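Local coordinates for nucleoside diphosphate kinase family protein (Babesia bovis, PDB 3JS9) that probably transfers the terminal phosphate of a nucleoside triphosphate to a nucleoside diphosphate, a magnesium-dependent reaction expected to run through a phosphohistidine intermediate, at residues Leu40-Glu46 / Pro77-Trp83; Arg32-Leu38 / Ile91-Val96. One frame throughout, in Å; residues are numbered along the deposited sequence. Where two conformers were deposited one is given.

Contact 1: residues Leu40-Glu46 / Pro77-Trp83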
loop_
_atom_site.group_PDB
_atom_site.type_symbol
_atom_site.label_atom_id
_atom_site.label_comp_id
_atom_site.label_asym_id
_atom_site.label_seq_id
_atom_site.Cartn_x
_atom_site.Cartn_y
_atom_site.Cartn_z
ATOM N N LEU A 40 0.611 -5.165 20.794
ATOM C CA LEU A 40 0.127 -6.538 20.705
ATOM C C LEU A 40 0.488 -7.286 21.984
ATOM O O LEU A 40 1.644 -7.238 22.430
ATOM C CB LEU A 40 0.714 -7.252 19.505
ATOM C CG LEU A 40 0.177 -8.674 19.331
ATOM C CD1 LEU A 40 -1.323 -8.636 18.996
ATOM C CD2 LEU A 40 0.943 -9.446 18.237
ATOM N N ILE A 41 -0.510 -7.956 22.568
ATOM C CA ILE A 41 -0.356 -8.788 23.772
ATOM C C ILE A 41 -0.409 -10.314 23.500
ATOM O O ILE A 41 0.300 -11.088 24.148
ATOM C CB ILE A 41 -1.448 -8.416 24.799
ATOM C CG1 ILE A 41 -1.317 -6.937 25.184
ATOM C CG2 ILE A 41 -1.389 -9.314 26.034
ATOM C CD1 ILE A 41 0.086 -6.577 25.721
ATOM N N ALA A 42 -1.244 -10.740 22.549
ATOM C CA ALA A 42 -1.490 -12.164 22.299
ATOM C C ALA A 42 -2.074 -12.351 20.916
ATOM O O ALA A 42 -2.848 -11.501 20.429
ATOM C CB ALA A 42 -2.440 -12.757 23.332
ATOM N N ALA A 43 -1.726 -13.457 20.283
ATOM C CA ALA A 43 -2.267 -13.751 18.977
ATOM C C ALA A 43 -2.109 -15.232 18.762
ATOM O O ALA A 43 -1.125 -15.800 19.254
ATOM C CB ALA A 43 -1.495 -12.983 17.906
ATOM N N LYS A 44 -3.051 -15.852 18.044
ATOM C CA LYS A 44 -2.913 -17.247 17.568
ATOM C C LYS A 44 -3.945 -17.592 16.491
ATOM O O LYS A 44 -5.076 -17.131 16.538
ATOM C CB LYS A 44 -3.078 -18.243 18.725
ATOM C CG LYS A 44 -4.398 -18.087 19.473
ATOM C CD LYS A 44 -4.545 -19.090 20.567
ATOM C CE LYS A 44 -5.785 -18.824 21.404
ATOM N NZ LYS A 44 -5.699 -19.559 22.726
ATOM N N PHE A 45 -3.539 -18.415 15.526
ATOM C CA PHE A 45 -4.433 -18.987 14.530
ATOM C C PHE A 45 -5.051 -20.235 15.201
ATOM O O PHE A 45 -4.340 -20.992 15.836
ATOM C CB PHE A 45 -3.580 -19.408 13.318
ATOM C CG PHE A 45 -4.360 -19.764 12.075
ATOM C CD1 PHE A 45 -5.445 -18.978 11.640
ATOM C CD2 PHE A 45 -3.981 -20.862 11.313
ATOM C CE1 PHE A 45 -6.132 -19.279 10.492
ATOM C CE2 PHE A 45 -4.675 -21.195 10.132
ATOM C CZ PHE A 45 -5.750 -20.396 9.717
ATOM N N GLU A 46 -6.350 -20.456 15.064
ATOM C CA GLU A 46 -6.970 -21.653 15.641
ATOM C C GLU A 46 -8.286 -22.100 14.999
ATOM O O GLU A 46 -8.962 -21.332 14.277
ATOM C CB GLU A 46 -7.171 -21.508 17.147
ATOM C CG GLU A 46 -8.470 -20.896 17.545
ATOM C CD GLU A 46 -8.621 -20.844 19.048
ATOM O OE1 GLU A 46 -7.646 -21.181 19.771
ATOM O OE2 GLU A 46 -9.708 -20.452 19.520
ATOM N N PRO A 77 -11.562 -21.542 10.210
ATOM C CA PRO A 77 -10.622 -21.146 11.247
ATOM C C PRO A 77 -10.808 -19.666 11.624
ATOM O O PRO A 77 -11.508 -18.933 10.905
ATOM C CB PRO A 77 -9.275 -21.332 10.557
ATOM C CG PRO A 77 -9.569 -21.135 9.136
ATOM C CD PRO A 77 -10.929 -21.614 8.884
ATOM N N VAL A 78 -10.213 -19.237 12.734
ATOM C CA VAL A 78 -10.253 -17.833 13.127
ATOM C C VAL A 78 -8.870 -17.370 13.515
ATOM O O VAL A 78 -8.019 -18.196 13.823
ATOM C CB VAL A 78 -11.277 -17.558 14.297
ATOM C CG1 VAL A 78 -12.670 -18.042 13.904
ATOM C CG2 VAL A 78 -10.816 -18.202 15.630
ATOM N N PHE A 79 -8.630 -16.056 13.515
ATOM C CA PHE A 79 -7.360 -15.550 14.018
ATOM C C PHE A 79 -7.609 -14.627 15.185
ATOM O O PHE A 79 -8.296 -13.617 15.035
ATOM C CB PHE A 79 -6.553 -14.891 12.903
ATOM C CG PHE A 79 -5.179 -14.425 13.329
ATOM C CD1 PHE A 79 -4.991 -13.147 13.822
ATOM C CD2 PHE A 79 -4.071 -15.258 13.195
ATOM C CE1 PHE A 79 -3.729 -12.723 14.208
ATOM C CE2 PHE A 79 -2.799 -14.832 13.582
ATOM C CZ PHE A 79 -2.627 -13.586 14.091
ATOM N N CYS A 80 -7.053 -14.986 16.348
ATOM C CA CYS A 80 -7.332 -14.336 17.632
ATOM C C CYS A 80 -6.224 -13.404 18.021
ATOM O O CYS A 80 -5.054 -13.762 17.875
ATOM C CB CYS A 80 -7.442 -15.375 18.751
ATOM S SG CYS A 80 -8.504 -16.813 18.416
ATOM N N MET A 81 -6.583 -12.236 18.573
ATOM C CA MET A 81 -5.615 -11.228 19.039
ATOM C C MET A 81 -6.122 -10.533 20.275
ATOM O O MET A 81 -7.337 -10.429 20.464
ATOM C CB MET A 81 -5.366 -10.145 17.975
ATOM C CG MET A 81 -4.696 -10.667 16.702
ATOM S SD MET A 81 -4.916 -9.462 15.393
ATOM C CE MET A 81 -6.563 -9.882 14.725
ATOM N N ILE A 82 -5.196 -10.068 21.115
ATOM C CA ILE A 82 -5.514 -9.077 22.153
ATOM C C ILE A 82 -4.575 -7.899 21.925
ATOM O O ILE A 82 -3.388 -8.096 21.714
ATOM C CB ILE A 82 -5.279 -9.598 23.577
ATOM C CG1 ILE A 82 -6.265 -10.701 23.915
ATOM C CG2 ILE A 82 -5.335 -8.442 24.627
ATOM C CD1 ILE A 82 -6.003 -11.322 25.331
ATOM N N TRP A 83 -5.125 -6.692 21.978
ATOM C CA TRP A 83 -4.390 -5.459 21.777
ATOM C C TRP A 83 -4.573 -4.546 22.979
ATOM O O TRP A 83 -5.666 -4.464 23.539
ATOM C CB TRP A 83 -4.884 -4.762 20.509
ATOM C CG TRP A 83 -4.481 -5.450 19.264
ATOM C CD1 TRP A 83 -5.183 -6.418 18.589
ATOM C CD2 TRP A 83 -3.267 -5.250 18.536
ATOM N NE1 TRP A 83 -4.479 -6.819 17.482
ATOM C CE2 TRP A 83 -3.290 -6.132 17.435
ATOM C CE3 TRP A 83 -2.152 -4.418 18.716
ATOM C CZ2 TRP A 83 -2.251 -6.194 16.502
ATOM C CZ3 TRP A 83 -1.113 -4.484 17.789
ATOM C CH2 TRP A 83 -1.174 -5.364 16.688
#
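The amide N of I82 meets A42 O at 2.8 Å. I82 O in turn accepts from I41 N at 3.0 Å; two residues, I41 and A42, stand opposite the single I82, a classic bulge that shifts the register by one. Beyond it K44 pairs with C80, and E46 with V78, through two backbone bonds each; the segment axes are antiparallel at 175°. CA-H...O contacts fill the non-hydrogen-bonded A43-M81 pair, A43 CA lying 3.0 Å from C80 O.

On the face of L40, A43 and F45, L40 CD1 sits over one face of the W83 indole, 3.7 Å from the six-membered-ring centroid and 19° off its normal. With CG of L40 anti to the backbone N (chi1 -177°), the turn at chi2 lays CD1 there. The indole NE1 donates a weak bond to M81 SD at 3.4 Å, which may limit ring rotation. At the far end F45 CZ rests 3.7 Å from P77 CB, and W147 of the second subunit packs edge-to-face on F45. Backbone bonds from A43 and F45 to that subunit continue the sheet. Strand order 2-3-1-4, with 39-46 at the edge, is that of the ferredoxin-like (βαββαβ) fold of nucleoside diphosphate kinases.

Contact 2: residues Arg32-Leu38 / Ile91-Val96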
loop_
_atom_site.group_PDB
_atom_site.type_symbol
_atom_site.label_atom_id
_atom_site.label_comp_id
_atom_site.label_asym_id
_atom_site.label_seq_id
_atom_site.Cartn_x
_atom_site.Cartn_y
_atom_site.Cartn_z
ATOM N N ARG A 32 -3.215 -3.163 10.392
ATOM C CA ARG A 32 -3.955 -1.938 10.720
ATOM C C ARG A 32 -3.928 -1.696 12.200
ATOM O O ARG A 32 -3.757 -0.550 12.623
ATOM C CB ARG A 32 -5.405 -1.978 10.227
ATOM C CG ARG A 32 -5.558 -1.720 8.733
ATOM C CD ARG A 32 -6.920 -2.107 8.274
ATOM N NE ARG A 32 -7.036 -1.986 6.833
ATOM C CZ ARG A 32 -7.920 -1.207 6.204
ATOM N NH1 ARG A 32 -7.929 -1.202 4.882
ATOM N NH2 ARG A 32 -8.824 -0.497 6.887
ATOM N N PHE A 33 -4.059 -2.745 13.008
ATOM C CA PHE A 33 -3.923 -2.564 14.455
ATOM C C PHE A 33 -2.502 -2.168 14.891
ATOM O O PHE A 33 -2.327 -1.304 15.769
ATOM C CB PHE A 33 -4.455 -3.781 15.215
ATOM C CG PHE A 33 -5.951 -3.720 15.449
ATOM C CD1 PHE A 33 -6.461 -3.140 16.601
ATOM C CD2 PHE A 33 -6.843 -4.158 14.467
ATOM C CE1 PHE A 33 -7.818 -3.053 16.795
ATOM C CE2 PHE A 33 -8.212 -4.075 14.648
ATOM C CZ PHE A 33 -8.700 -3.518 15.798
ATOM N N GLU A 34 -1.503 -2.787 14.257
ATOM C CA GLU A 34 -0.114 -2.519 14.543
ATOM C C GLU A 34 0.220 -1.065 14.190
ATOM O O GLU A 34 0.846 -0.380 15.004
ATOM C CB GLU A 34 0.767 -3.524 13.785
ATOM C CG GLU A 34 2.117 -3.872 14.380
ATOM C CD GLU A 34 2.787 -5.022 13.595
ATOM O OE1 GLU A 34 2.263 -5.414 12.517
ATOM O OE2 GLU A 34 3.854 -5.530 14.036
ATOM N N MET A 35 -0.208 -0.590 13.009
ATOM C CA MET A 35 0.124 0.793 12.646
ATOM C C MET A 35 -0.574 1.796 13.561
ATOM O O MET A 35 -0.023 2.858 13.790
ATOM C CB MET A 35 -0.195 1.093 11.186
ATOM C CG MET A 35 0.576 0.250 10.207
ATOM S SD MET A 35 2.320 0.626 10.279
ATOM C CE MET A 35 2.852 -0.581 11.506
ATOM N N LYS A 36 -1.746 1.450 14.104
ATOM C CA LYS A 36 -2.485 2.336 14.960
ATOM C C LYS A 36 -1.727 2.617 16.226
ATOM O O LYS A 36 -1.893 3.686 16.825
ATOM C CB LYS A 36 -3.841 1.727 15.311
ATOM C CG LYS A 36 -4.690 2.567 16.247
ATOM C CD LYS A 36 -5.175 3.912 15.575
ATOM C CE LYS A 36 -6.228 4.627 16.421
ATOM N NZ LYS A 36 -6.681 5.923 15.821
ATOM N N GLY A 37 -0.924 1.646 16.654
ATOM C CA GLY A 37 -0.016 1.853 17.772
ATOM C C GLY A 37 -0.429 1.162 19.046
ATOM O O GLY A 37 0.240 1.309 20.081
ATOM N N LEU A 38 -1.532 0.424 19.010
ATOM C CA LEU A 38 -1.871 -0.420 20.140
ATOM C C LEU A 38 -0.771 -1.452 20.232
ATOM O O LEU A 38 -0.144 -1.783 19.229
ATOM C CB LEU A 38 -3.242 -1.085 19.961
ATOM C CG LEU A 38 -4.415 -0.097 19.871
ATOM C CD1 LEU A 38 -5.751 -0.876 19.747
ATOM C CD2 LEU A 38 -4.408 0.897 21.065
ATOM N N ILE A 91 -10.979 2.188 20.214
ATOM C CA ILE A 91 -10.122 2.214 19.040
ATOM C C ILE A 91 -10.352 0.998 18.146
ATOM O O ILE A 91 -10.401 1.133 16.904
ATOM C CB ILE A 91 -8.668 2.328 19.446
ATOM C CG1 ILE A 91 -8.384 3.772 19.882
ATOM C CG2 ILE A 91 -7.764 1.855 18.329
ATOM C CD1 ILE A 91 -7.073 3.926 20.547
ATOM N N GLY A 92 -10.538 -0.174 18.762
ATOM C CA GLY A 92 -10.841 -1.377 17.999
ATOM C C GLY A 92 -12.117 -1.219 17.189
ATOM O O GLY A 92 -12.169 -1.580 15.997
ATOM N N ARG A 93 -13.144 -0.661 17.836
ATOM C CA ARG A 93 -14.443 -0.390 17.213
ATOM C C ARG A 93 -14.264 0.592 16.099
ATOM O O ARG A 93 -14.767 0.359 15.005
ATOM C CB ARG A 93 -15.476 0.103 18.229
ATOM C CG ARG A 93 -16.139 -1.033 19.047
ATOM C CD ARG A 93 -16.756 -0.576 20.406
ATOM N NE ARG A 93 -17.171 0.833 20.418
ATOM C CZ ARG A 93 -17.114 1.641 21.485
ATOM N NH1 ARG A 93 -17.492 2.916 21.365
ATOM N NH2 ARG A 93 -16.685 1.197 22.669
ATOM N N ASN A 94 -13.491 1.648 16.325
ATOM C CA ASN A 94 -13.187 2.604 15.252
ATOM C C ASN A 94 -12.483 2.021 14.026
ATOM O O ASN A 94 -12.708 2.478 12.897
ATOM C CB ASN A 94 -12.320 3.741 15.779
ATOM C CG ASN A 94 -13.057 4.619 16.765
ATOM O OD1 ASN A 94 -14.289 4.517 16.908
ATOM N ND2 ASN A 94 -12.315 5.501 17.446
ATOM N N LEU A 95 -11.605 1.047 14.237
ATOM C CA LEU A 95 -10.830 0.552 13.136
ATOM C C LEU A 95 -11.669 -0.407 12.303
ATOM O O LEU A 95 -11.546 -0.469 11.066
ATOM C CB LEU A 95 -9.544 -0.129 13.630
ATOM C CG LEU A 95 -8.424 0.645 14.327
ATOM C CD1 LEU A 95 -7.123 -0.226 14.370
ATOM C CD2 LEU A 95 -8.162 2.056 13.704
ATOM N N VAL A 96 -12.534 -1.136 12.998
ATOM C CA VAL A 96 -13.368 -2.170 12.408
ATOM C C VAL A 96 -14.591 -1.570 11.682
ATOM O O VAL A 96 -14.949 -2.001 10.581
ATOM C CB VAL A 96 -13.764 -3.180 13.527
ATOM C CG1 VAL A 96 -15.048 -3.932 13.216
ATOM C CG2 VAL A 96 -12.589 -4.126 13.854
HETATM O O HOH W 1 -8.827 -0.039 9.643
HETATM O O HOH W 2 -9.361 6.236 16.367
#
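L95 CD1 stands over the centre of the F33 ring, 3.6 Å from the centroid and 6° off its normal, a CH-pi contact. The methyl is nearly equidistant from the six ring carbons, confirming the centring. CG of this leucine is anti to the carbonyl carbon, which starts the branch toward the ring. G92 CA lies 3.7 Å from F33 CE1, near the ring plane, and V96 CG2 lies there more loosely. The other face of F33 is stacked by W83 of the sheet.

K36 turns its aliphatic chain across the same leucine. With CG anti to the backbone N and a bend at chi2 (67°), its CB reaches L95 CD1 at 3.9 Å and its CE reaches I91 CG2 at 3.7 Å. Segment axes 11.1 Å apart, crossing at 128°, identify helix-helix packing within the alpha+beta, ferredoxin-like fold, with helix 26-36 ending in a Schellman motif at G37. Helix 88-96 also holds R93, and V96 touches R110; both arginines probably bind ATP. L38 and I91 lie alongside each other with their side chains running in opposing senses, L38 CD1 3.7 Å from I91 CG2.

Polar ends leave this apolar layer. K36 NZ bonds to G111 O of the third subunit and to a water shared with N94 ND2. The R32 guanidinium, salt-bridged to E28 and D112, places NH2 2.8 Å from a water that donates to L95 O.

The centres of contacts 1 and 2 lie 14 Å apart, yet they touch through W83, whose CE2 comes within 3.4 Å of F33 CB and whose CZ3 lies 3.2 Å from L38 O. Chain order is consistent with this adjacency: helix 26-36 leads into strand 39-46, and strand 78-85 leads into helix 88-96, so 40-46 and 77-83 both fall between the two halves of contact 2. One contact thus joins two neighbouring strands and the other joins the helices flanking them, a sheet layer and a helix layer of one domain. Both also reach the second subunit, while contact 2 additionally meets the third, tying this part of the fold into the six-chain assembly.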